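Local atomic coordinates of N-acetylmuramoyl-l-alanine amidase (Bartonella henselae, PDB entry 3NE8), a protein that probably cleaves the amide bond between N-acetylmuramic acid and L-alanine in peptidoglycan, using a bound zinc ion, during cell-wall remodelling in bacterial division. Residues S110-E113 / S114-V118; L136-L139 / T140-E143; I216-S219 / I220-A224. All blocks are in the same frame, centred on the assembly; numbering follows the deposited sequence.

Contact 1 of 3, residues S110-E113 / S114-V118. With ZN (zinc ion), chain B.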
loop_
_atom_site.group_PDB
_atom_site.type_symbol
_atom_site.label_atom_id
_atom_site.label_comp_id
_atom_site.label_asym_id
_atom_site.label_seq_id
_atom_site.Cartn_x
_atom_site.Cartn_y
_atom_site.Cartn_z
ATOM N N SER A 110 11.248 23.930 6.467
ATOM C CA SER A 110 12.513 24.469 6.943
ATOM C C SER A 110 13.558 23.366 7.054
ATOM O O SER A 110 14.731 23.579 6.755
ATOM C CB SER A 110 12.322 25.146 8.298
ATOM O OG SER A 110 13.488 25.855 8.669
ATOM N N LEU A 111 13.127 22.184 7.490
ATOM C CA LEU A 111 14.049 21.063 7.626
ATOM C C LEU A 111 14.640 20.668 6.276
ATOM O O LEU A 111 15.847 20.472 6.161
ATOM C CB LEU A 111 13.359 19.870 8.284
ATOM C CG LEU A 111 14.187 18.591 8.434
ATOM C CD1 LEU A 111 15.429 18.812 9.306
ATOM C CD2 LEU A 111 13.314 17.474 8.993
ATOM N N ALA A 112 13.802 20.553 5.251
ATOM C CA ALA A 112 14.303 20.215 3.922
ATOM C C ALA A 112 15.253 21.278 3.385
ATOM O O ALA A 112 16.267 20.953 2.778
ATOM C CB ALA A 112 13.156 19.982 2.950
ATOM N N GLU A 113 14.925 22.548 3.603
ATOM C CA GLU A 113 15.793 23.630 3.152
ATOM C C GLU A 113 17.185 23.465 3.736
ATOM O O GLU A 113 18.189 23.557 3.026
ATOM C CB GLU A 113 15.228 24.990 3.567
ATOM C CG GLU A 113 13.979 25.413 2.808
ATOM C CD GLU A 113 13.337 26.665 3.389
ATOM O OE1 GLU A 113 12.426 27.224 2.741
ATOM O OE2 GLU A 113 13.741 27.090 4.493
ATOM N N SER A 114 17.242 23.216 5.038
ATOM C CA SER A 114 18.518 23.081 5.725
ATOM C C SER A 114 19.256 21.808 5.323
ATOM O O SER A 114 20.472 21.822 5.114
ATOM C CB SER A 114 18.311 23.107 7.240
ATOM O OG SER A 114 17.898 24.390 7.667
ATOM N N GLU A 115 18.527 20.702 5.224
ATOM C CA GLU A 115 19.145 19.421 4.914
ATOM C C GLU A 115 19.656 19.336 3.479
ATOM O O GLU A 115 20.605 18.600 3.193
ATOM C CB GLU A 115 18.187 18.277 5.250
ATOM C CG GLU A 115 18.038 18.108 6.747
ATOM C CD GLU A 115 19.373 17.791 7.368
ATOM O OE1 GLU A 115 20.029 18.693 7.951
ATOM O OE2 GLU A 115 19.800 16.636 7.210
ATOM N N ASN A 116 19.050 20.101 2.582
ATOM C CA ASN A 116 19.525 20.162 1.207
ATOM C C ASN A 116 20.805 20.977 1.079
ATOM O O ASN A 116 21.624 20.722 0.195
ATOM C CB ASN A 116 18.454 20.746 0.288
ATOM C CG ASN A 116 17.294 19.785 0.051
ATOM O OD1 ASN A 116 17.422 18.565 0.231
ATOM N ND2 ASN A 116 16.162 20.333 -0.371
ATOM N N LYS A 117 20.996 21.938 1.970
ATOM C CA LYS A 117 22.140 22.841 1.889
ATOM C C LYS A 117 23.461 22.208 2.305
ATOM O O LYS A 117 24.522 22.774 2.064
ATOM C CB LYS A 117 21.883 24.096 2.722
ATOM C CG LYS A 117 20.815 24.998 2.130
ATOM C CD LYS A 117 20.434 26.130 3.066
ATOM C CE LYS A 117 19.254 26.914 2.512
ATOM N NZ LYS A 117 18.770 27.950 3.465
ATOM N N VAL A 118 23.410 21.036 2.932
ATOM C CA VAL A 118 24.652 20.425 3.417
ATOM C C VAL A 118 25.640 20.055 2.311
ATOM O O VAL A 118 26.844 19.939 2.575
ATOM C CB VAL A 118 24.403 19.204 4.328
ATOM C CG1 VAL A 118 23.606 19.618 5.556
ATOM C CG2 VAL A 118 23.720 18.092 3.560
HETATM ZN ZN ZN B . 20.199 15.301 8.909
#
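Leu111 and Glu115, one helical turn apart, send their side chains across each other at a slant, with Leu111 CD1 3.7 Å from Glu115 CG. The methyl meets the aliphatic part of the glutamate, which suits a leucine beside a chain whose far end must stay polar. Glu115 bends at chi2 (-60°), and its carboxylate turns to the zinc ion, with OE2 2.2 Å from the metal. His13, Glu28, His82 and Asp84 also bind this zinc, and Leu111 packs on Asp84, so an apolar residue lies against two of the ligands. In the backbone, Glu115 N donates to Leu111 O at 2.8 Å. On another side of the helix, the Asn116 amide lies close to the Ala112 carbonyl, CG 3.1 Å from Ala112 O, but its bonds go to Asp175 O and Gln177 N. The small Ala112 packs on Phe176 of the same loop. In one of its two conformers, Lys117 lies extended, its CG 3.1 Å from Glu113 O. Helix 106-116 thus places one face against the zinc site, which also draws on His82 at the end of strand 77-82 and Glu28 at the start of helix 28-45.

Contact 2 of 3, residues L136-L139 / T140-E143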
loop_
_atom_site.group_PDB
_atom_site.type_symbol
_atom_site.label_atom_id
_atom_site.label_comp_id
_atom_site.label_asym_id
_atom_site.label_seq_id
_atom_site.Cartn_x
_atom_site.Cartn_y
_atom_site.Cartn_z
ATOM N N LEU A 136 6.900 8.769 -19.749
ATOM C CA LEU A 136 7.229 7.470 -19.169
ATOM C C LEU A 136 7.914 7.648 -17.821
ATOM O O LEU A 136 7.629 6.925 -16.866
ATOM C CB LEU A 136 8.115 6.657 -20.116
ATOM C CG LEU A 136 7.421 6.019 -21.326
ATOM C CD1 LEU A 136 6.592 7.038 -22.092
ATOM C CD2 LEU A 136 8.436 5.350 -22.247
ATOM N N LEU A 137 8.811 8.623 -17.749
ATOM C CA LEU A 137 9.488 8.951 -16.502
ATOM C C LEU A 137 8.490 9.436 -15.449
ATOM O O LEU A 137 8.555 9.036 -14.279
ATOM C CB LEU A 137 10.558 10.016 -16.742
ATOM C CG LEU A 137 11.390 10.408 -15.519
ATOM C CD1 LEU A 137 12.137 9.196 -14.981
ATOM C CD2 LEU A 137 12.353 11.541 -15.856
ATOM N N ASP A 138 7.566 10.300 -15.862
ATOM C CA ASP A 138 6.604 10.867 -14.923
ATOM C C ASP A 138 5.664 9.797 -14.378
ATOM O O ASP A 138 5.285 9.839 -13.205
ATOM C CB ASP A 138 5.826 12.015 -15.572
ATOM C CG ASP A 138 6.687 13.246 -15.789
ATOM O OD1 ASP A 138 7.634 13.450 -15.000
ATOM O OD2 ASP A 138 6.419 14.011 -16.741
ATOM N N LEU A 139 5.303 8.834 -15.220
ATOM C CA LEU A 139 4.510 7.694 -14.767
ATOM C C LEU A 139 5.279 6.843 -13.755
ATOM O O LEU A 139 4.736 6.460 -12.721
ATOM C CB LEU A 139 4.072 6.828 -15.949
ATOM C CG LEU A 139 3.212 7.517 -17.009
ATOM C CD1 LEU A 139 2.924 6.566 -18.160
ATOM C CD2 LEU A 139 1.919 8.027 -16.394
ATOM N N THR A 140 6.545 6.563 -14.057
ATOM C CA THR A 140 7.408 5.788 -13.167
ATOM C C THR A 140 7.510 6.475 -11.816
ATOM O O THR A 140 7.447 5.833 -10.762
ATOM C CB THR A 140 8.816 5.641 -13.761
ATOM O OG1 THR A 140 8.734 4.950 -15.014
ATOM C CG2 THR A 140 9.735 4.864 -12.813
ATOM N N ARG A 141 7.662 7.792 -11.861
ATOM C CA ARG A 141 7.715 8.600 -10.659
ATOM C C ARG A 141 6.459 8.438 -9.809
ATOM O O ARG A 141 6.530 8.377 -8.590
ATOM C CB ARG A 141 7.913 10.075 -11.019
ATOM C CG ARG A 141 9.309 10.384 -11.530
ATOM C CD ARG A 141 9.427 11.837 -11.967
ATOM N NE ARG A 141 9.198 12.754 -10.859
ATOM C CZ ARG A 141 8.434 13.839 -10.935
ATOM N NH1 ARG A 141 7.823 14.144 -12.073
ATOM N NH2 ARG A 141 8.281 14.619 -9.873
ATOM N N ARG A 142 5.301 8.396 -10.461
ATOM C CA ARG A 142 4.036 8.303 -9.735
ATOM C C ARG A 142 3.926 6.949 -9.036
ATOM O O ARG A 142 3.501 6.854 -7.883
ATOM C CB ARG A 142 2.861 8.547 -10.690
ATOM C CG ARG A 142 1.504 8.749 -10.009
ATOM C CD ARG A 142 0.422 9.063 -11.037
ATOM N NE ARG A 142 0.232 7.949 -11.959
ATOM C CZ ARG A 142 -0.316 8.047 -13.166
ATOM N NH1 ARG A 142 -0.744 9.220 -13.629
ATOM N NH2 ARG A 142 -0.434 6.963 -13.920
ATOM N N GLU A 143 4.344 5.907 -9.737
ATOM C CA GLU A 143 4.371 4.570 -9.175
ATOM C C GLU A 143 5.328 4.494 -7.983
ATOM O O GLU A 143 4.998 3.962 -6.922
ATOM C CB GLU A 143 4.814 3.601 -10.261
ATOM C CG GLU A 143 4.576 2.155 -9.946
ATOM C CD GLU A 143 5.106 1.258 -11.033
ATOM O OE1 GLU A 143 6.103 1.639 -11.685
ATOM O OE2 GLU A 143 4.528 0.178 -11.241
#
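Leu139 lays its CD2 methyl over one face of the Arg142 guanidinium, 3.6 Å from Arg142 NH2, the two side chains running side by side in the same direction. Arg142 starts with CG anti to the backbone N (chi1 -169°) and bends at chi3, which swings the flat group round to the leucine. A branched apolar chain suits this place because a guanidinium can take a methyl on its face while its N-H groups, which lie in its plane, still reach polar partners. Two of these are on the second subunit: NE forms a salt bridge with Glu143 of that subunit, and NH1 bonds to its Gln232. Glu143 of this chain, in the conformer described, returns the bridge to Arg142 of the second subunit.

One residue earlier in each case, Asp138 and Arg141 also lie alongside. Asp138 OD1 meets Arg141 NH1 at 3.0 Å in a salt bridge. The oxygen is near the guanidinium plane, whereas the nitrogen stands above the carboxylate, the two planes being 69° apart, so a single N-H bridges them. Thr140 folds its hydroxyl back on the preceding turn: OG1 donates to Leu136 O at 2.9 Å, and Thr140 N reaches the same oxygen at 3.0 Å from the other face of the carbonyl plane.

The shared carbonyl satisfies the donor of the threonine hydroxyl within the helix itself. The Asp138 bridge should partly offset the charge of Arg141, while that of Arg142 is answered across the dimer interface, where Leu136 also packs on its counterpart.

Contact 3 of 3, residues I216-S219 / I220-A224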
loop_
_atom_site.group_PDB
_atom_site.type_symbol
_atom_site.label_atom_id
_atom_site.label_comp_id
_atom_site.label_asym_id
_atom_site.label_seq_id
_atom_site.Cartn_x
_atom_site.Cartn_y
_atom_site.Cartn_z
ATOM N N ILE A 216 11.625 -1.154 12.192
ATOM C CA ILE A 216 11.783 -0.799 10.787
ATOM C C ILE A 216 12.070 -2.029 9.929
ATOM O O ILE A 216 11.530 -2.164 8.828
ATOM C CB ILE A 216 12.840 0.304 10.601
ATOM C CG1 ILE A 216 12.391 1.568 11.339
ATOM C CG2 ILE A 216 13.088 0.586 9.122
ATOM C CD1 ILE A 216 13.419 2.645 11.404
ATOM N N ALA A 217 12.875 -2.955 10.440
ATOM C CA ALA A 217 13.178 -4.178 9.695
ATOM C C ALA A 217 11.909 -4.992 9.444
ATOM O O ALA A 217 11.719 -5.539 8.352
ATOM C CB ALA A 217 14.223 -5.012 10.423
ATOM N N TYR A 218 11.030 -5.057 10.440
ATOM C CA TYR A 218 9.748 -5.727 10.279
ATOM C C TYR A 218 8.920 -5.039 9.196
ATOM O O TYR A 218 8.321 -5.706 8.342
ATOM C CB TYR A 218 9.002 -5.750 11.617
ATOM C CG TYR A 218 7.658 -6.440 11.566
ATOM C CD1 TYR A 218 7.565 -7.818 11.420
ATOM C CD2 TYR A 218 6.483 -5.713 11.666
ATOM C CE1 TYR A 218 6.329 -8.453 11.375
ATOM C CE2 TYR A 218 5.240 -6.341 11.627
ATOM C CZ TYR A 218 5.177 -7.704 11.478
ATOM O OH TYR A 218 3.938 -8.308 11.441
ATOM N N SER A 219 8.880 -3.712 9.223
ATOM C CA SER A 219 8.161 -2.965 8.199
ATOM C C SER A 219 8.708 -3.255 6.816
ATOM O O SER A 219 7.945 -3.373 5.856
ATOM C CB SER A 219 8.214 -1.464 8.463
ATOM O OG SER A 219 7.515 -1.164 9.661
ATOM N N ILE A 220 10.033 -3.348 6.706
ATOM C CA ILE A 220 10.665 -3.673 5.432
ATOM C C ILE A 220 10.263 -5.057 4.941
ATOM O O ILE A 220 9.952 -5.244 3.757
ATOM C CB ILE A 220 12.201 -3.531 5.514
ATOM C CG1 ILE A 220 12.568 -2.054 5.679
ATOM C CG2 ILE A 220 12.860 -4.143 4.275
ATOM C CD1 ILE A 220 14.027 -1.824 6.043
ATOM N N ARG A 221 10.242 -6.041 5.827
ATOM C CA ARG A 221 9.799 -7.383 5.457
ATOM C C ARG A 221 8.361 -7.379 4.932
ATOM O O ARG A 221 8.038 -8.052 3.946
ATOM C CB ARG A 221 9.927 -8.331 6.650
ATOM C CG ARG A 221 11.346 -8.445 7.192
ATOM C CD ARG A 221 12.146 -9.530 6.485
ATOM N NE ARG A 221 12.314 -9.269 5.059
ATOM C CZ ARG A 221 12.098 -10.171 4.107
ATOM N NH1 ARG A 221 11.705 -11.395 4.429
ATOM N NH2 ARG A 221 12.279 -9.849 2.834
ATOM N N GLN A 222 7.486 -6.623 5.590
ATOM C CA GLN A 222 6.097 -6.533 5.139
ATOM C C GLN A 222 6.016 -5.861 3.772
ATOM O O GLN A 222 5.262 -6.282 2.900
ATOM C CB GLN A 222 5.268 -5.757 6.157
ATOM C CG GLN A 222 5.027 -6.505 7.457
ATOM C CD GLN A 222 4.130 -5.733 8.391
ATOM O OE1 GLN A 222 4.236 -4.512 8.500
ATOM N NE2 GLN A 222 3.226 -6.440 9.068
ATOM N N PHE A 223 6.807 -4.818 3.581
ATOM C CA PHE A 223 6.852 -4.114 2.308
ATOM C C PHE A 223 7.376 -5.020 1.190
ATOM O O PHE A 223 6.841 -5.014 0.078
ATOM C CB PHE A 223 7.723 -2.872 2.483
ATOM C CG PHE A 223 7.778 -1.964 1.287
ATOM C CD1 PHE A 223 6.653 -1.263 0.870
ATOM C CD2 PHE A 223 8.979 -1.760 0.625
ATOM C CE1 PHE A 223 6.726 -0.389 -0.204
ATOM C CE2 PHE A 223 9.059 -0.896 -0.451
ATOM C CZ PHE A 223 7.927 -0.206 -0.870
ATOM N N ALA A 224 8.398 -5.819 1.496
ATOM C CA ALA A 224 8.939 -6.766 0.527
ATOM C C ALA A 224 7.871 -7.777 0.115
ATOM O O ALA A 224 7.719 -8.098 -1.067
ATOM C CB ALA A 224 10.136 -7.486 1.113
#
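The Tyr218 ring carries Gln222 on one face: CG stands 4.1 Å above the plane, offset toward the rim, and the amide runs outward past the rim on the same side, NE2 3.3 Å from Tyr218 CE2. With the planes 40° apart and the amide beyond the rim, the groups do not stack; the CH2 carries the face contact. Although Gln222 NE2 comes within 3.1 Å of Tyr218 OH, the angle is too poor for a hydrogen bond. With CG anti to its backbone N (chi1 -179°), the tyrosine stands beside the next turn, where the extended glutamine can cross it. Gln222 OE1 accepts from Asn154 and Asn158 on helix 135-161, and Asn158 also bonds Ser219 OG, a small polar group suited to a close helix contact.

Round the helix the chemistry turns apolar. Ile220 crosses Ile216 at a slant, its CD1 4.0 Å from Ile216 CG2. Ile220 faces Val7 of strand 5-11 and Ile79 of strand 77-82, whereas Ile216 packs on Phe35 and Leu39 of helix 28-45. Phe223 meets the Phe151 ring with planes about 55° apart. Backbone bonds such as Phe223 N to Ser219 O, at 2.9 Å, close each turn.

One side of helix 206-227 is therefore apolar, toward the sheet and helix 28-45, while another carries amides and hydroxyls, where two bonds to OE1 anchor the glutamine lying against the more exposed tyrosine.

Overall arrangement
Each contact joins successive turns within its own helix, yet each serves a different setting. Contact 3 is mostly buried, contact 1 partly so, and contact 2 lies at the surface, where the second subunit packs on part of it. Accordingly, aliphatic packing and neutral amides prevail at 216-224, charged pairs at 136-143, and a metal-bound carboxylate at 110-118. Contacts 1 and 3 sit on opposite sides of the chain's centre, their own centres 28 Å apart. Contacts 2 and 3 are linked through helix 135-161: its beginning carries contact 2, and residues further along pack against contact 3, although the nearest atoms of the two contacts remain about 8 Å apart.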